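Local coordinates for lytic switch protein BZLF1 (Human herpesvirus 4, PDB 2C9L) that switches Epstein-Barr virus from latency to the lytic cycle, acting as a bZIP homodimer that binds DNA and recognises CpG methylation, at residues C[17-20]-C[21-24]; C[51-54]-C[55-58]; C[36-39]-C[40-44]. The protein carries 2 engineered substitutions. All coordinates share one frame; numbering follows the deposited sequence.

How the contacts relate
Followed from the N terminus, the chain reaches contact 1 first, then contact 3, and contact 2 last. All three are local, each closing no more than about a turn of backbone, and they lie in series without nesting or crossing. Contacts 1 and 3 share helix 2-48: contact 1 grips DNA where the basic motif meets the zipper, while contact 3, centred about 29 Å away, lies farther along the zipper. After the helix ends, contact 2 starts the short helix 54-57. The chain has turned back by then, and contacts 2 and 3 touch, Ile58 O meeting Arg42 NH2 in a probable hydrogen bond. All three contacts reach the second subunit.

Contact 1 of 3, residues C[17-20]-C[21-24]; sequences RAKF and KQLL. With nucleotides of chain B; nucleotides of chain A.
Phe20 and Leu23 meet where the basic motif of the bZIP helix passes into its leucine zipper, CD1 of the ring lying 4.4 Å from CD2 of the leucine in a loose apolar contact. The helix backbone is regular here; Leu24 N donates to Phe20 O over 3.1 Å. The charged residues face the DNA. Lys19, its CG anti to the backbone N (chi1 176°) and its chain fully extended, carries NZ to OP1 of DT7 of chain B, a hydrogen bond of 2.8 Å. Phe20 is modelled in two positions; in the one described, its ring approaches the same nucleotide obliquely, with CE2 3.9 Å from O5'. Arg17, which takes part in recognising methylation, lays one guanidinium face over C2' of DA9 of chain A, with C8 toward the rim and OP2 at the edge. Lys21 bends at chi2, and its NZ ends 3.5 Å from OP2 of DG8 of chain A. Long flexible cations suit such backbone phosphates, and an aromatic ring suits the point where two helices converge: Phe20 packs on Phe20 of the second subunit and forms a cation-pi pair with its Lys21.

Contact 2 of 3, residues C[51-54]-C[55-58]; sequences SLDV and DSII
Asp53 caps the short helix 54-57 through Ser56, whose backbone N-H is shared by the side chain and the carbonyl of Asp53. The capping bond, from Ser56 N to Asp53 OD1, is 3.2 Å long and weak; the second, from Ser56 N to Asp53 O, measures 3.1 Å. Holding Asp53 CG anti to the backbone N (chi1 -168°) turns the carboxylate over the first helical turn. There it gives this N-H, one of those at the start of a helix that lack the usual partner four residues back, an additional, weak acceptor. A negative group there should also interact favourably with the positive end of the helix dipole. Asp53 O takes a further, weak bond from Ile57 N. Val54 O is likewise shared: Ile58 N donates to it over 3.0 Å, and Ile57 N makes a weak bond to the same oxygen. Just ahead of the helix, Leu52 O accepts weakly from Val54 N in an inverse gamma turn centred on Asp53, and also from Lys46 NZ. Asp55 OD2 pairs with Arg60 NE in a salt bridge, while Ile58 O is taken up by Arg42.

CD1 of Leu52 presses against CD1 of Ile57 at 3.3 Å, tighter than an ordinary methyl contact, the two side chains crossing at about a right angle. Beta-branched Val54 and Ile58 are buried and offer apolar surface to Leu41 of the second subunit. Leu52, just before the N-cap, and Ile57, the fourth residue after it, form a hydrophobic staple beside the Asp53 cap, here starting the short helix of a tail folded back along the bZIP coiled coil.

Contact 3 of 3, residues C[36-39]-C[40-44]; sequences SEND and RLRLL
Asn38 OD1 accepts from Arg42 NE one helical turn ahead, over 2.7 Å. The oxygen lies at the edge of the guanidinium, close to its plane, while the donor is tilted 21° from the amide carbonyl plane; amide and guanidinium are turned 48° apart. The Arg42 chain, extended from CG to NE, slants across the Asn38 side chain, Arg42 CG packed 3.3 Å from Asn38 O. On the adjoining flank Glu37 and Leu41 run side by side in the same direction, with Glu37 CG 3.6 Å from Leu41 CD1, so that the methylene part of the acid covers the leucine methyl. Regular helical bonds hold these spacings, among them Leu41 N to Glu37 O at 2.9 Å. This is the leucine zipper of a bZIP dimer, and three of the four side chains have polar ends directed across it. Asn38 ND2 donates to both Glu37 OE2 and Asn38 OD1, each of the second subunit, an amide suiting this interface because it both gives and accepts. Arg42 NH2 forms a salt bridge with Glu37 OE2 of the second subunit, and Glu37 OE1 is bonded to Thr61 OG1 of the second subunit.

Contact 1 of 3, residues C[17-20]-C[21-24]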
loop_
_atom_site.group_PDB
_atom_site.type_symbol
_atom_site.label_atom_id
_atom_site.label_comp_id
_atom_site.label_asym_id
_atom_site.label_seq_id
_atom_site.Cartn_x
_atom_site.Cartn_y
_atom_site.Cartn_z
ATOM N N ARG C 17 -9.626 2.905 -16.625
ATOM C CA ARG C 17 -8.185 2.775 -16.767
ATOM C C ARG C 17 -7.438 3.823 -15.945
ATOM O O ARG C 17 -6.420 3.519 -15.323
ATOM C CB ARG C 17 -7.782 2.885 -18.240
ATOM C CG ARG C 17 -7.789 1.557 -18.976
ATOM C CD ARG C 17 -7.475 1.731 -20.448
ATOM N NE ARG C 17 -8.640 2.180 -21.202
ATOM C CZ ARG C 17 -8.728 3.345 -21.835
ATOM N NH1 ARG C 17 -7.717 4.203 -21.813
ATOM N NH2 ARG C 17 -9.830 3.644 -22.503
ATOM N N ALA C 18 -7.944 5.054 -15.936
ATOM C CA ALA C 18 -7.291 6.129 -15.178
ATOM C C ALA C 18 -7.493 5.843 -13.700
ATOM O O ALA C 18 -6.609 6.094 -12.892
ATOM C CB ALA C 18 -7.880 7.514 -15.536
ATOM N N LYS C 19 -8.663 5.309 -13.358
ATOM C CA LYS C 19 -8.962 4.962 -11.977
ATOM C C LYS C 19 -7.985 3.904 -11.453
ATOM O O LYS C 19 -7.572 3.951 -10.296
ATOM C CB LYS C 19 -10.379 4.420 -11.846
ATOM C CG LYS C 19 -10.702 3.945 -10.433
ATOM C CD LYS C 19 -12.017 3.182 -10.374
ATOM C CE LYS C 19 -12.153 2.434 -9.047
ATOM N NZ LYS C 19 -13.377 1.581 -8.982
ATOM N N PHE C 20 -7.619 2.944 -12.295
ATOM C CA PHE C 20 -6.689 1.907 -11.862
ATOM C C PHE C 20 -5.263 2.435 -11.748
ATOM O O PHE C 20 -4.534 2.053 -10.836
ATOM C CB PHE C 20 -6.748 0.698 -12.801
ATOM C CG PHE C 20 -7.852 -0.265 -12.465
ATOM C CD1 PHE C 20 -7.869 -0.916 -11.233
ATOM C CD2 PHE C 20 -8.881 -0.514 -13.366
ATOM C CE1 PHE C 20 -8.894 -1.798 -10.903
ATOM C CE2 PHE C 20 -9.912 -1.393 -13.045
ATOM C CZ PHE C 20 -9.918 -2.037 -11.810
ATOM N N LYS C 21 -4.866 3.310 -12.668
ATOM C CA LYS C 21 -3.532 3.899 -12.613
ATOM C C LYS C 21 -3.352 4.746 -11.347
ATOM O O LYS C 21 -2.293 4.716 -10.723
ATOM C CB LYS C 21 -3.273 4.764 -13.848
ATOM C CG LYS C 21 -3.041 3.974 -15.125
ATOM C CD LYS C 21 -1.778 3.134 -15.031
ATOM C CE LYS C 21 -1.515 2.376 -16.327
ATOM N NZ LYS C 21 -0.241 1.596 -16.280
ATOM N N GLN C 22 -4.382 5.497 -10.968
ATOM C CA GLN C 22 -4.299 6.329 -9.773
ATOM C C GLN C 22 -4.310 5.466 -8.515
ATOM O O GLN C 22 -3.673 5.793 -7.517
ATOM C CB GLN C 22 -5.459 7.328 -9.734
ATOM C CG GLN C 22 -6.847 6.705 -9.697
ATOM C CD GLN C 22 -7.325 6.393 -8.292
ATOM O OE1 GLN C 22 -8.426 5.861 -8.100
ATOM N NE2 GLN C 22 -6.507 6.728 -7.298
ATOM N N LEU C 23 -5.027 4.351 -8.578
ATOM C CA LEU C 23 -5.116 3.446 -7.446
ATOM C C LEU C 23 -3.732 2.874 -7.158
ATOM O O LEU C 23 -3.319 2.784 -6.005
ATOM C CB LEU C 23 -6.114 2.336 -7.757
ATOM C CG LEU C 23 -6.851 1.675 -6.590
ATOM C CD1 LEU C 23 -7.481 2.734 -5.690
ATOM C CD2 LEU C 23 -7.923 0.742 -7.161
ATOM N N LEU C 24 -3.013 2.518 -8.218
ATOM C CA LEU C 24 -1.665 1.977 -8.098
ATOM C C LEU C 24 -0.690 3.022 -7.555
ATOM O O LEU C 24 0.220 2.704 -6.783
ATOM C CB LEU C 24 -1.148 1.505 -9.455
ATOM C CG LEU C 24 0.304 1.023 -9.397
ATOM C CD1 LEU C 24 0.353 -0.329 -8.697
ATOM C CD2 LEU C 24 0.883 0.924 -10.799
ATOM P P DT B 7 -13.960 -0.294 -12.138
ATOM O OP1 DT B 7 -13.454 -0.614 -10.772
ATOM O OP2 DT B 7 -13.391 0.872 -12.875
ATOM O "O5'" DT B 7 -13.820 -1.581 -13.076
ATOM C "C5'" DT B 7 -14.404 -2.806 -12.629
ATOM C "C4'" DT B 7 -14.145 -3.969 -13.563
ATOM O "O4'" DT B 7 -14.999 -3.921 -14.734
ATOM C "C3'" DT B 7 -12.726 -4.004 -14.140
ATOM O "O3'" DT B 7 -12.360 -5.356 -14.379
ATOM C "C2'" DT B 7 -12.863 -3.308 -15.490
ATOM C "C1'" DT B 7 -14.190 -3.875 -15.903
ATOM N N1 DT B 7 -14.935 -3.270 -17.008
ATOM C C2 DT B 7 -15.649 -4.100 -17.848
ATOM O O2 DT B 7 -15.687 -5.308 -17.724
ATOM N N3 DT B 7 -16.323 -3.448 -18.842
ATOM C C4 DT B 7 -16.349 -2.081 -19.069
ATOM O O4 DT B 7 -16.999 -1.640 -19.987
ATOM C C5 DT B 7 -15.572 -1.281 -18.155
ATOM C C7 DT B 7 -15.541 0.212 -18.325
ATOM C C6 DT B 7 -14.909 -1.913 -17.189
ATOM P P DA A 9 -4.196 6.149 -23.306
ATOM O OP1 DA A 9 -4.129 7.588 -23.657
ATOM O OP2 DA A 9 -4.535 5.752 -21.929
ATOM O "O5'" DA A 9 -5.208 5.399 -24.286
ATOM C "C5'" DA A 9 -5.015 5.577 -25.677
ATOM C "C4'" DA A 9 -6.033 4.848 -26.527
ATOM O "O4'" DA A 9 -5.771 3.418 -26.577
ATOM C "C3'" DA A 9 -7.488 4.946 -26.057
ATOM O "O3'" DA A 9 -8.330 5.084 -27.192
ATOM C "C2'" DA A 9 -7.726 3.661 -25.264
ATOM C "C1'" DA A 9 -6.904 2.693 -26.071
ATOM N N9 DA A 9 -6.468 1.450 -25.439
ATOM C C8 DA A 9 -5.957 1.297 -24.182
ATOM N N7 DA A 9 -5.659 0.058 -23.876
ATOM C C5 DA A 9 -5.997 -0.659 -25.017
ATOM C C6 DA A 9 -5.910 -2.031 -25.339
ATOM N N6 DA A 9 -5.431 -2.966 -24.509
ATOM N N1 DA A 9 -6.331 -2.418 -26.564
ATOM C C2 DA A 9 -6.803 -1.487 -27.407
ATOM N N3 DA A 9 -6.929 -0.164 -27.220
ATOM C C4 DA A 9 -6.501 0.186 -25.991
ATOM P P DG A 8 0.300 1.914 -20.295
ATOM O OP1 DG A 8 0.970 2.890 -19.400
ATOM O OP2 DG A 8 -0.516 0.834 -19.702
ATOM O "O5'" DG A 8 -0.590 2.721 -21.339
ATOM C "C5'" DG A 8 0.060 3.647 -22.214
ATOM C "C4'" DG A 8 -0.827 4.088 -23.361
ATOM O "O4'" DG A 8 -0.962 3.039 -24.356
ATOM C "C3'" DG A 8 -2.262 4.408 -22.950
ATOM O "O3'" DG A 8 -2.762 5.521 -23.694
ATOM C "C2'" DG A 8 -3.020 3.109 -23.199
ATOM C "C1'" DG A 8 -2.332 2.600 -24.439
ATOM N N9 DG A 8 -2.364 1.151 -24.623
ATOM C C8 DG A 8 -2.044 0.212 -23.688
ATOM N N7 DG A 8 -2.139 -1.006 -24.137
ATOM C C5 DG A 8 -2.558 -0.861 -25.449
ATOM C C6 DG A 8 -2.827 -1.838 -26.438
ATOM O O6 DG A 8 -2.728 -3.060 -26.348
ATOM N N1 DG A 8 -3.246 -1.259 -27.630
ATOM C C2 DG A 8 -3.383 0.093 -27.841
ATOM N N2 DG A 8 -3.817 0.471 -29.052
ATOM N N3 DG A 8 -3.118 1.009 -26.932
ATOM C C4 DG A 8 -2.715 0.467 -25.768
#

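Contact 2 of 3, residues C[51-54]-C[55-58]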
loop_
_atom_site.group_PDB
_atom_site.type_symbol
_atom_site.label_atom_id
_atom_site.label_comp_id
_atom_site.label_asym_id
_atom_site.label_seq_id
_atom_site.Cartn_x
_atom_site.Cartn_y
_atom_site.Cartn_z
ATOM N N SER C 51 16.037 0.099 26.837
ATOM C CA SER C 51 16.283 -1.282 27.236
ATOM C C SER C 51 15.357 -2.311 26.595
ATOM O O SER C 51 15.385 -3.485 26.962
ATOM C CB SER C 51 16.191 -1.394 28.761
ATOM O OG SER C 51 15.003 -0.785 29.242
ATOM N N LEU C 52 14.549 -1.881 25.632
ATOM C CA LEU C 52 13.613 -2.787 24.975
ATOM C C LEU C 52 14.050 -3.196 23.564
ATOM O O LEU C 52 14.398 -2.348 22.739
ATOM C CB LEU C 52 12.226 -2.135 24.925
ATOM C CG LEU C 52 11.057 -2.980 24.416
ATOM C CD1 LEU C 52 10.884 -4.209 25.293
ATOM C CD2 LEU C 52 9.790 -2.137 24.422
ATOM N N ASP C 53 14.030 -4.501 23.294
ATOM C CA ASP C 53 14.412 -5.025 21.983
ATOM C C ASP C 53 13.176 -5.072 21.088
ATOM O O ASP C 53 12.530 -6.113 20.957
ATOM C CB ASP C 53 14.997 -6.434 22.112
ATOM C CG ASP C 53 15.664 -6.905 20.832
ATOM O OD1 ASP C 53 15.201 -6.506 19.744
ATOM O OD2 ASP C 53 16.642 -7.679 20.910
ATOM N N VAL C 54 12.857 -3.942 20.471
ATOM C CA VAL C 54 11.685 -3.847 19.611
ATOM C C VAL C 54 11.652 -4.865 18.471
ATOM O O VAL C 54 10.648 -5.547 18.271
ATOM C CB VAL C 54 11.568 -2.439 19.011
ATOM C CG1 VAL C 54 10.266 -2.311 18.247
ATOM C CG2 VAL C 54 11.651 -1.397 20.121
ATOM N N ASP C 55 12.748 -4.969 17.729
ATOM C CA ASP C 55 12.816 -5.892 16.602
ATOM C C ASP C 55 12.498 -7.333 16.971
ATOM O O ASP C 55 12.083 -8.117 16.120
ATOM C CB ASP C 55 14.196 -5.826 15.944
ATOM C CG ASP C 55 14.528 -4.442 15.427
ATOM O OD1 ASP C 55 14.929 -3.580 16.235
ATOM O OD2 ASP C 55 14.371 -4.211 14.212
ATOM N N SER C 56 12.696 -7.681 18.237
ATOM C CA SER C 56 12.428 -9.036 18.699
ATOM C C SER C 56 10.960 -9.219 19.053
ATOM O O SER C 56 10.401 -10.300 18.880
ATOM C CB SER C 56 13.294 -9.360 19.917
ATOM O OG SER C 56 14.669 -9.266 19.593
ATOM N N ILE C 57 10.340 -8.156 19.554
ATOM C CA ILE C 57 8.934 -8.202 19.930
ATOM C C ILE C 57 8.058 -8.157 18.685
ATOM O O ILE C 57 7.341 -9.112 18.377
ATOM C CB ILE C 57 8.565 -7.014 20.835
ATOM C CG1 ILE C 57 9.386 -7.071 22.123
ATOM C CG2 ILE C 57 7.075 -7.030 21.136
ATOM C CD1 ILE C 57 9.166 -5.887 23.030
ATOM N N ILE C 58 8.115 -7.035 17.977
ATOM C CA ILE C 58 7.338 -6.864 16.759
ATOM C C ILE C 58 8.295 -6.962 15.584
ATOM O O ILE C 58 8.814 -5.953 15.103
ATOM C CB ILE C 58 6.631 -5.494 16.731
ATOM C CG1 ILE C 58 5.756 -5.337 17.976
ATOM C CG2 ILE C 58 5.776 -5.375 15.471
ATOM C CD1 ILE C 58 5.029 -4.003 18.055
#

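Contact 3 of 3, residues C[36-39]-C[40-44]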
loop_
_atom_site.group_PDB
_atom_site.type_symbol
_atom_site.label_atom_id
_atom_site.label_comp_id
_atom_site.label_asym_id
_atom_site.label_seq_id
_atom_site.Cartn_x
_atom_site.Cartn_y
_atom_site.Cartn_z
ATOM N N SER C 36 7.673 4.276 6.413
ATOM C CA SER C 36 8.503 5.282 7.061
ATOM C C SER C 36 7.965 5.527 8.471
ATOM O O SER C 36 8.735 5.657 9.418
ATOM C CB SER C 36 8.505 6.580 6.252
ATOM O OG SER C 36 7.195 7.090 6.125
ATOM N N GLU C 37 6.644 5.582 8.613
ATOM C CA GLU C 37 6.043 5.776 9.931
ATOM C C GLU C 37 6.451 4.621 10.848
ATOM O O GLU C 37 6.750 4.832 12.016
ATOM C CB GLU C 37 4.516 5.823 9.843
ATOM C CG GLU C 37 3.826 5.806 11.210
ATOM C CD GLU C 37 2.308 5.737 11.115
ATOM O OE1 GLU C 37 1.705 6.658 10.525
ATOM O OE2 GLU C 37 1.716 4.762 11.634
ATOM N N ASN C 38 6.448 3.404 10.309
ATOM C CA ASN C 38 6.832 2.215 11.071
ATOM C C ASN C 38 8.245 2.419 11.616
ATOM O O ASN C 38 8.528 2.082 12.762
ATOM C CB ASN C 38 6.776 0.970 10.169
ATOM C CG ASN C 38 7.226 -0.311 10.879
ATOM O OD1 ASN C 38 8.418 -0.542 11.079
ATOM N ND2 ASN C 38 6.263 -1.148 11.260
ATOM N N ASP C 39 9.122 2.986 10.794
ATOM C CA ASP C 39 10.498 3.236 11.207
ATOM C C ASP C 39 10.573 4.324 12.274
ATOM O O ASP C 39 11.439 4.281 13.155
ATOM C CB ASP C 39 11.349 3.638 10.000
ATOM C CG ASP C 39 11.525 2.503 9.006
ATOM O OD1 ASP C 39 11.993 2.768 7.878
ATOM O OD2 ASP C 39 11.199 1.345 9.357
ATOM N N ARG C 40 9.675 5.302 12.200
ATOM C CA ARG C 40 9.675 6.375 13.184
ATOM C C ARG C 40 9.202 5.884 14.544
ATOM O O ARG C 40 9.787 6.219 15.573
ATOM C CB ARG C 40 8.790 7.535 12.724
ATOM C CG ARG C 40 9.308 8.268 11.499
ATOM C CD ARG C 40 8.629 9.622 11.366
ATOM N NE ARG C 40 8.852 10.436 12.558
ATOM C CZ ARG C 40 8.419 11.683 12.713
ATOM N NH1 ARG C 40 7.732 12.279 11.747
ATOM N NH2 ARG C 40 8.675 12.336 13.837
ATOM N N LEU C 41 8.146 5.084 14.553
ATOM C CA LEU C 41 7.617 4.563 15.801
ATOM C C LEU C 41 8.604 3.602 16.474
ATOM O O LEU C 41 8.693 3.561 17.700
ATOM C CB LEU C 41 6.272 3.871 15.555
ATOM C CG LEU C 41 5.075 4.781 15.253
ATOM C CD1 LEU C 41 4.088 4.066 14.336
ATOM C CD2 LEU C 41 4.403 5.194 16.561
ATOM N N ARG C 42 9.340 2.830 15.679
ATOM C CA ARG C 42 10.315 1.892 16.235
ATOM C C ARG C 42 11.471 2.653 16.891
ATOM O O ARG C 42 12.042 2.198 17.882
ATOM C CB ARG C 42 10.873 0.963 15.145
ATOM C CG ARG C 42 9.915 -0.145 14.689
ATOM C CD ARG C 42 10.516 -0.964 13.546
ATOM N NE ARG C 42 9.618 -2.005 13.051
ATOM C CZ ARG C 42 9.363 -3.143 13.686
ATOM N NH1 ARG C 42 9.941 -3.401 14.851
ATOM N NH2 ARG C 42 8.534 -4.027 13.154
ATOM N N LEU C 43 11.810 3.811 16.333
ATOM C CA LEU C 43 12.895 4.622 16.868
ATOM C C LEU C 43 12.454 5.377 18.119
ATOM O O LEU C 43 13.217 5.505 19.077
ATOM C CB LEU C 43 13.390 5.613 15.813
ATOM C CG LEU C 43 14.681 6.356 16.159
ATOM C CD1 LEU C 43 15.808 5.354 16.376
ATOM C CD2 LEU C 43 15.033 7.319 15.041
ATOM N N LEU C 44 11.223 5.880 18.106
ATOM C CA LEU C 44 10.691 6.608 19.256
ATOM C C LEU C 44 10.570 5.666 20.449
ATOM O O LEU C 44 10.900 6.027 21.573
ATOM C CB LEU C 44 9.313 7.192 18.939
ATOM C CG LEU C 44 8.597 7.862 20.116
ATOM C CD1 LEU C 44 9.477 8.948 20.707
ATOM C CD2 LEU C 44 7.273 8.447 19.645
#